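Local coordinates for restriction endonuclease (Mycobacterium sp., PDB 4F0Q), which cleaves DNA in a cytosine-methylation-dependent way, working as a tetrameric restriction endonuclease with a magnesium-binding nuclease domain, at residues L208-S212 with I256-R261; D220-D226 with R239-W245. All blocks are in the same frame, centred on the assembly; numbering follows the deposited sequence.

Contact 1 (L208-S212 with I256-R261)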
loop_
_atom_site.group_PDB
_atom_site.type_symbol
_atom_site.label_atom_id
_atom_site.label_comp_id
_atom_site.label_asym_id
_atom_site.label_seq_id
_atom_site.Cartn_x
_atom_site.Cartn_y
_atom_site.Cartn_z
ATOM N N LEU A 208 -17.758 15.421 3.229
ATOM C CA LEU A 208 -19.054 14.969 3.714
ATOM C C LEU A 208 -19.258 13.485 3.441
ATOM O O LEU A 208 -18.910 12.982 2.370
ATOM C CB LEU A 208 -20.182 15.772 3.060
ATOM C CG LEU A 208 -20.151 17.291 3.234
ATOM C CD1 LEU A 208 -21.320 17.930 2.503
ATOM C CD2 LEU A 208 -20.167 17.667 4.705
ATOM N N ALA A 209 -19.830 12.791 4.418
ATOM C CA ALA A 209 -20.105 11.368 4.295
ATOM C C ALA A 209 -21.605 11.115 4.193
ATOM O O ALA A 209 -22.330 11.229 5.181
ATOM C CB ALA A 209 -19.520 10.613 5.479
ATOM N N VAL A 210 -22.065 10.779 2.993
ATOM C CA VAL A 210 -23.468 10.450 2.779
ATOM C C VAL A 210 -23.782 9.101 3.416
ATOM O O VAL A 210 -23.200 8.083 3.047
ATOM C CB VAL A 210 -23.819 10.406 1.282
ATOM C CG1 VAL A 210 -25.276 10.021 1.088
ATOM C CG2 VAL A 210 -23.528 11.749 0.633
ATOM N N VAL A 211 -24.704 9.101 4.374
ATOM C CA VAL A 211 -25.011 7.897 5.140
ATOM C C VAL A 211 -25.842 6.882 4.358
ATOM O O VAL A 211 -26.722 7.246 3.578
ATOM C CB VAL A 211 -25.733 8.232 6.466
ATOM C CG1 VAL A 211 -24.804 8.989 7.397
ATOM C CG2 VAL A 211 -26.998 9.034 6.201
ATOM N N SER A 212 -25.548 5.604 4.577
ATOM C CA SER A 212 -26.320 4.522 3.979
ATOM C C SER A 212 -27.744 4.545 4.519
ATOM O O SER A 212 -27.962 4.790 5.705
ATOM C CB SER A 212 -25.666 3.172 4.276
ATOM O OG SER A 212 -26.429 2.106 3.739
ATOM N N ILE A 256 -18.476 6.392 11.491
ATOM C CA ILE A 256 -18.295 6.970 10.157
ATOM C C ILE A 256 -17.612 6.069 9.105
ATOM O O ILE A 256 -18.075 6.006 7.965
ATOM C CB ILE A 256 -17.596 8.352 10.224
ATOM C CG1 ILE A 256 -18.349 9.278 11.182
ATOM C CG2 ILE A 256 -17.503 8.978 8.843
ATOM C CD1 ILE A 256 -17.773 10.674 11.264
ATOM N N PRO A 257 -16.522 5.366 9.474
ATOM C CA PRO A 257 -15.889 4.521 8.451
ATOM C C PRO A 257 -16.737 3.334 7.985
ATOM O O PRO A 257 -16.296 2.598 7.104
ATOM C CB PRO A 257 -14.630 4.000 9.156
ATOM C CG PRO A 257 -14.357 4.986 10.224
ATOM C CD PRO A 257 -15.701 5.433 10.696
ATOM N N GLY A 258 -17.925 3.150 8.554
ATOM C CA GLY A 258 -18.751 2.009 8.205
ATOM C C GLY A 258 -20.199 2.327 7.884
ATOM O O GLY A 258 -21.009 1.417 7.708
ATOM N N ILE A 259 -20.531 3.611 7.797
ATOM C CA ILE A 259 -21.912 4.018 7.547
ATOM C C ILE A 259 -22.085 4.805 6.250
ATOM O O ILE A 259 -23.163 5.332 5.979
ATOM C CB ILE A 259 -22.481 4.849 8.715
ATOM C CG1 ILE A 259 -21.653 6.118 8.921
ATOM C CG2 ILE A 259 -22.527 4.020 9.991
ATOM C CD1 ILE A 259 -22.096 6.947 10.106
ATOM N N ARG A 260 -21.027 4.880 5.450
ATOM C CA ARG A 260 -21.087 5.598 4.182
ATOM C C ARG A 260 -21.911 4.838 3.148
ATOM O O ARG A 260 -21.868 3.610 3.089
ATOM C CB ARG A 260 -19.681 5.858 3.641
ATOM C CG ARG A 260 -19.274 7.320 3.640
ATOM C CD ARG A 260 -17.899 7.504 3.025
ATOM N NE ARG A 260 -16.847 6.918 3.851
ATOM C CZ ARG A 260 -16.108 7.608 4.714
ATOM N NH1 ARG A 260 -16.305 8.910 4.859
ATOM N NH2 ARG A 260 -15.172 6.998 5.427
ATOM N N ARG A 261 -22.658 5.580 2.335
ATOM C CA ARG A 261 -23.460 4.986 1.271
ATOM C C ARG A 261 -22.570 4.329 0.219
ATOM O O ARG A 261 -21.554 4.892 -0.188
ATOM C CB ARG A 261 -24.355 6.044 0.619
ATOM C CG ARG A 261 -25.222 5.518 -0.516
ATOM C CD ARG A 261 -26.105 6.613 -1.093
ATOM N NE ARG A 261 -26.984 6.114 -2.147
ATOM C CZ ARG A 261 -26.706 6.172 -3.446
ATOM N NH1 ARG A 261 -25.566 6.709 -3.858
ATOM N NH2 ARG A 261 -27.568 5.694 -4.333
#
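I256 meets A209 through its CG2 branch, 4.2 Å from A209 CB, and this apolar touch opens the approach of the 256-261 loop to the end of strand 200-210. P257 and G258 then swing the chain outward, P257 reaching the second subunit. I259 brings it back: its carbonyl O accepts from S212 N at 2.8 Å, and V211 CA supplies a CH...O contact to the same oxygen. The I259 side chain reaches V211 with CD1, and helix 243-251 packs against it through R247 and W248. R260 is bridged to V211 backbone to backbone; its CA lies 3.5 Å from V210 O, while its side chain passes A209, CG touching CB, and the bend at chi3 (-68°) turns the guanidinium so that NH1 lies 3.7 Å from A209 CB. That guanidinium is salt-bridged to E185 of strand 175-193. R261 N makes the second backbone bond, donating to V210 O at 2.7 Å. From there the R261 chain runs extended alongside V210, CD 4.1 Å from V210 CG1, out to a salt bridge with D217. Two backbone hydrogen bonds flanking a single bridge therefore fasten an irregular loop to a strand end, and the arginines send their charges past the apolar side chains of A209 and V210 to carboxylates beyond the contact.

Contact 2 (D220-D226 with R239-W245)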
loop_
_atom_site.group_PDB
_atom_site.type_symbol
_atom_site.label_atom_id
_atom_site.label_comp_id
_atom_site.label_asym_id
_atom_site.label_seq_id
_atom_site.Cartn_x
_atom_site.Cartn_y
_atom_site.Cartn_z
ATOM N N ASP A 220 -36.801 8.889 5.254
ATOM C CA ASP A 220 -38.180 9.257 5.531
ATOM C C ASP A 220 -38.172 10.693 6.034
ATOM O O ASP A 220 -37.452 11.019 6.976
ATOM C CB ASP A 220 -38.776 8.330 6.593
ATOM C CG ASP A 220 -40.291 8.420 6.674
ATOM O OD1 ASP A 220 -40.857 9.474 6.316
ATOM O OD2 ASP A 220 -40.919 7.429 7.102
ATOM N N PHE A 221 -38.968 11.553 5.406
ATOM C CA PHE A 221 -38.977 12.967 5.765
ATOM C C PHE A 221 -39.678 13.249 7.090
ATOM O O PHE A 221 -39.682 14.384 7.566
ATOM C CB PHE A 221 -39.580 13.817 4.646
ATOM C CG PHE A 221 -38.576 14.682 3.944
ATOM C CD1 PHE A 221 -38.122 15.853 4.530
ATOM C CD2 PHE A 221 -38.078 14.324 2.704
ATOM C CE1 PHE A 221 -37.193 16.650 3.889
ATOM C CE2 PHE A 221 -37.149 15.117 2.057
ATOM C CZ PHE A 221 -36.705 16.281 2.651
ATOM N N ARG A 222 -40.264 12.215 7.687
ATOM C CA ARG A 222 -40.853 12.342 9.014
ATOM C C ARG A 222 -39.758 12.520 10.064
ATOM O O ARG A 222 -40.016 12.984 11.174
ATOM C CB ARG A 222 -41.729 11.132 9.342
ATOM C CG ARG A 222 -42.975 11.030 8.477
ATOM C CD ARG A 222 -43.924 9.961 8.989
ATOM N NE ARG A 222 -43.334 8.628 8.930
ATOM C CZ ARG A 222 -43.960 7.519 9.310
ATOM N NH1 ARG A 222 -45.197 7.581 9.780
ATOM N NH2 ARG A 222 -43.346 6.346 9.222
ATOM N N TRP A 223 -38.538 12.139 9.696
ATOM C CA TRP A 223 -37.354 12.392 10.506
ATOM C C TRP A 223 -37.211 13.895 10.723
ATOM O O TRP A 223 -37.041 14.369 11.852
ATOM C CB TRP A 223 -36.121 11.847 9.780
ATOM C CG TRP A 223 -34.819 12.008 10.510
ATOM C CD1 TRP A 223 -34.644 12.248 11.843
ATOM C CD2 TRP A 223 -33.507 11.938 9.939
ATOM N NE1 TRP A 223 -33.303 12.331 12.136
ATOM C CE2 TRP A 223 -32.585 12.145 10.984
ATOM C CE3 TRP A 223 -33.023 11.720 8.646
ATOM C CZ2 TRP A 223 -31.208 12.139 10.776
ATOM C CZ3 TRP A 223 -31.655 11.716 8.441
ATOM C CH2 TRP A 223 -30.764 11.924 9.500
ATOM N N ILE A 224 -37.293 14.639 9.625
ATOM C CA ILE A 224 -37.200 16.092 9.664
ATOM C C ILE A 224 -38.409 16.694 10.372
ATOM O O ILE A 224 -38.279 17.671 11.109
ATOM C CB ILE A 224 -37.057 16.683 8.246
ATOM C CG1 ILE A 224 -35.809 16.118 7.570
ATOM C CG2 ILE A 224 -36.980 18.198 8.295
ATOM C CD1 ILE A 224 -34.543 16.327 8.376
ATOM N N ASP A 225 -39.580 16.099 10.154
ATOM C CA ASP A 225 -40.797 16.524 10.839
ATOM C C ASP A 225 -40.599 16.468 12.346
ATOM O O ASP A 225 -40.962 17.398 13.064
ATOM C CB ASP A 225 -41.982 15.638 10.450
ATOM C CG ASP A 225 -42.337 15.743 8.982
ATOM O OD1 ASP A 225 -41.789 16.630 8.293
ATOM O OD2 ASP A 225 -43.177 14.942 8.517
ATOM N N ASP A 226 -40.014 15.371 12.815
ATOM C CA ASP A 226 -39.728 15.201 14.233
ATOM C C ASP A 226 -38.667 16.189 14.703
ATOM O O ASP A 226 -38.801 16.784 15.771
ATOM C CB ASP A 226 -39.282 13.768 14.529
ATOM C CG ASP A 226 -40.361 12.751 14.226
ATOM O OD1 ASP A 226 -41.549 13.132 14.210
ATOM O OD2 ASP A 226 -40.021 11.569 14.007
ATOM N N ARG A 239 -37.001 8.316 15.601
ATOM C CA ARG A 239 -37.918 7.210 15.332
ATOM C C ARG A 239 -38.095 6.921 13.841
ATOM O O ARG A 239 -38.435 5.802 13.456
ATOM C CB ARG A 239 -39.275 7.444 16.004
ATOM C CG ARG A 239 -39.945 8.758 15.646
ATOM C CD ARG A 239 -41.215 8.949 16.460
ATOM N NE ARG A 239 -41.874 10.220 16.174
ATOM C CZ ARG A 239 -42.958 10.656 16.806
ATOM N NH1 ARG A 239 -43.507 9.923 17.765
ATOM N NH2 ARG A 239 -43.494 11.824 16.483
ATOM N N HIS A 240 -37.860 7.928 13.005
ATOM C CA HIS A 240 -37.964 7.757 11.559
ATOM C C HIS A 240 -36.633 8.043 10.875
ATOM O O HIS A 240 -36.578 8.280 9.667
ATOM C CB HIS A 240 -39.061 8.657 10.988
ATOM C CG HIS A 240 -40.407 8.430 11.601
ATOM N ND1 HIS A 240 -41.086 7.236 11.484
ATOM C CD2 HIS A 240 -41.202 9.244 12.337
ATOM C CE1 HIS A 240 -42.239 7.323 12.124
ATOM N NE2 HIS A 240 -42.334 8.532 12.649
ATOM N N ALA A 241 -35.560 8.015 11.660
ATOM C CA ALA A 241 -34.219 8.271 11.151
ATOM C C ALA A 241 -33.569 6.973 10.678
ATOM O O ALA A 241 -33.927 5.894 11.147
ATOM C CB ALA A 241 -33.371 8.931 12.232
ATOM N N PRO A 242 -32.620 7.072 9.731
ATOM C CA PRO A 242 -31.877 5.896 9.269
ATOM C C PRO A 242 -31.100 5.237 10.406
ATOM O O PRO A 242 -30.673 5.925 11.333
ATOM C CB PRO A 242 -30.901 6.481 8.245
ATOM C CG PRO A 242 -31.562 7.723 7.764
ATOM C CD PRO A 242 -32.276 8.278 8.956
ATOM N N GLU A 243 -30.925 3.921 10.329
ATOM C CA GLU A 243 -30.185 3.184 11.349
ATOM C C GLU A 243 -28.732 3.643 11.428
ATOM O O GLU A 243 -28.129 3.639 12.501
ATOM C CB GLU A 243 -30.241 1.680 11.069
ATOM C CG GLU A 243 -31.632 1.067 11.170
ATOM C CD GLU A 243 -32.070 0.820 12.605
ATOM O OE1 GLU A 243 -31.338 1.220 13.536
ATOM O OE2 GLU A 243 -33.147 0.220 12.801
ATOM N N SER A 244 -28.179 4.037 10.285
ATOM C CA SER A 244 -26.797 4.500 10.211
ATOM C C SER A 244 -26.593 5.781 11.013
ATOM O O SER A 244 -25.575 5.947 11.690
ATOM C CB SER A 244 -26.387 4.723 8.753
ATOM O OG SER A 244 -27.242 5.662 8.121
ATOM N N TRP A 245 -27.568 6.682 10.937
ATOM C CA TRP A 245 -27.490 7.945 11.658
ATOM C C TRP A 245 -27.633 7.719 13.158
ATOM O O TRP A 245 -27.018 8.417 13.960
ATOM C CB TRP A 245 -28.555 8.926 11.167
ATOM C CG TRP A 245 -28.327 10.321 11.656
ATOM C CD1 TRP A 245 -28.741 10.854 12.842
ATOM C CD2 TRP A 245 -27.618 11.362 10.975
ATOM N NE1 TRP A 245 -28.337 12.164 12.939
ATOM C CE2 TRP A 245 -27.646 12.500 11.804
ATOM C CE3 TRP A 245 -26.966 11.444 9.740
ATOM C CZ2 TRP A 245 -27.047 13.704 11.441
ATOM C CZ3 TRP A 245 -26.374 12.640 9.381
ATOM C CH2 TRP A 245 -26.415 13.753 10.230
HETATM O O HOH W 1 -35.152 7.863 7.407
HETATM O O HOH W 2 -37.690 10.693 13.354
#
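W223 is the hub: A241 and P242 lie over one face of its indole. A241 CB sits 3.4 Å from the centroid of the five-membered ring, almost on the normal, and P242 CD makes a second CH-pi contact over the six-membered ring. The far edge of W223 points into the face of W245, a T-shaped pair with planes at 67°. With CG anti to the backbone N (chi1 -179°), W223 extends from its helix far enough to reach all three. Beside it, the R222 guanidinium lies flat on the H240 ring, centres 3.8 Å apart. D226 is gripped side-on by R239, whose NE reaches OD2 at 3.2 Å and NH2 reaches OD1 at 3.3 Å; both nitrogens approach from above the carboxylate plane.

In the second shell, D220 steers R222, capping its backbone N through OD1 and salt-bridging NE through OD2, while R222 NH1 bonds to A17 O. One water links D220 N to H240 O, another D226 OD2 to H240 N. The contact thus joins helix 222-227 and the turn before it to the chain entering helix 243-251, where P242 is the N-cap residue, with W223 and W245 resting on A181 and I183 of strand 175-193.

Overall arrangement
The two contacts are nested along the chain: 208-212 comes first, at the end of strand 200-210, the two segments of contact 2 follow, and 256-261 returns to close the outer loop. Their centres lie about 16 Å apart, on the same side of the chain's centre, and they touch directly. S244, near the start of helix 243-251, lies 2.7 Å by its OG from S212 O, a probable hydrogen bond, and V211 CG1 packs 4.0 Å from W245 CE3. Strand 175-193 and helix 243-251 serve both. Contact 2 and the strand side of contact 1 belong to the AspBHI-like N-terminal region. Contact 1 also packs on residues of two neighbouring subunits, whereas no other protein chain of the assembly touches contact 2.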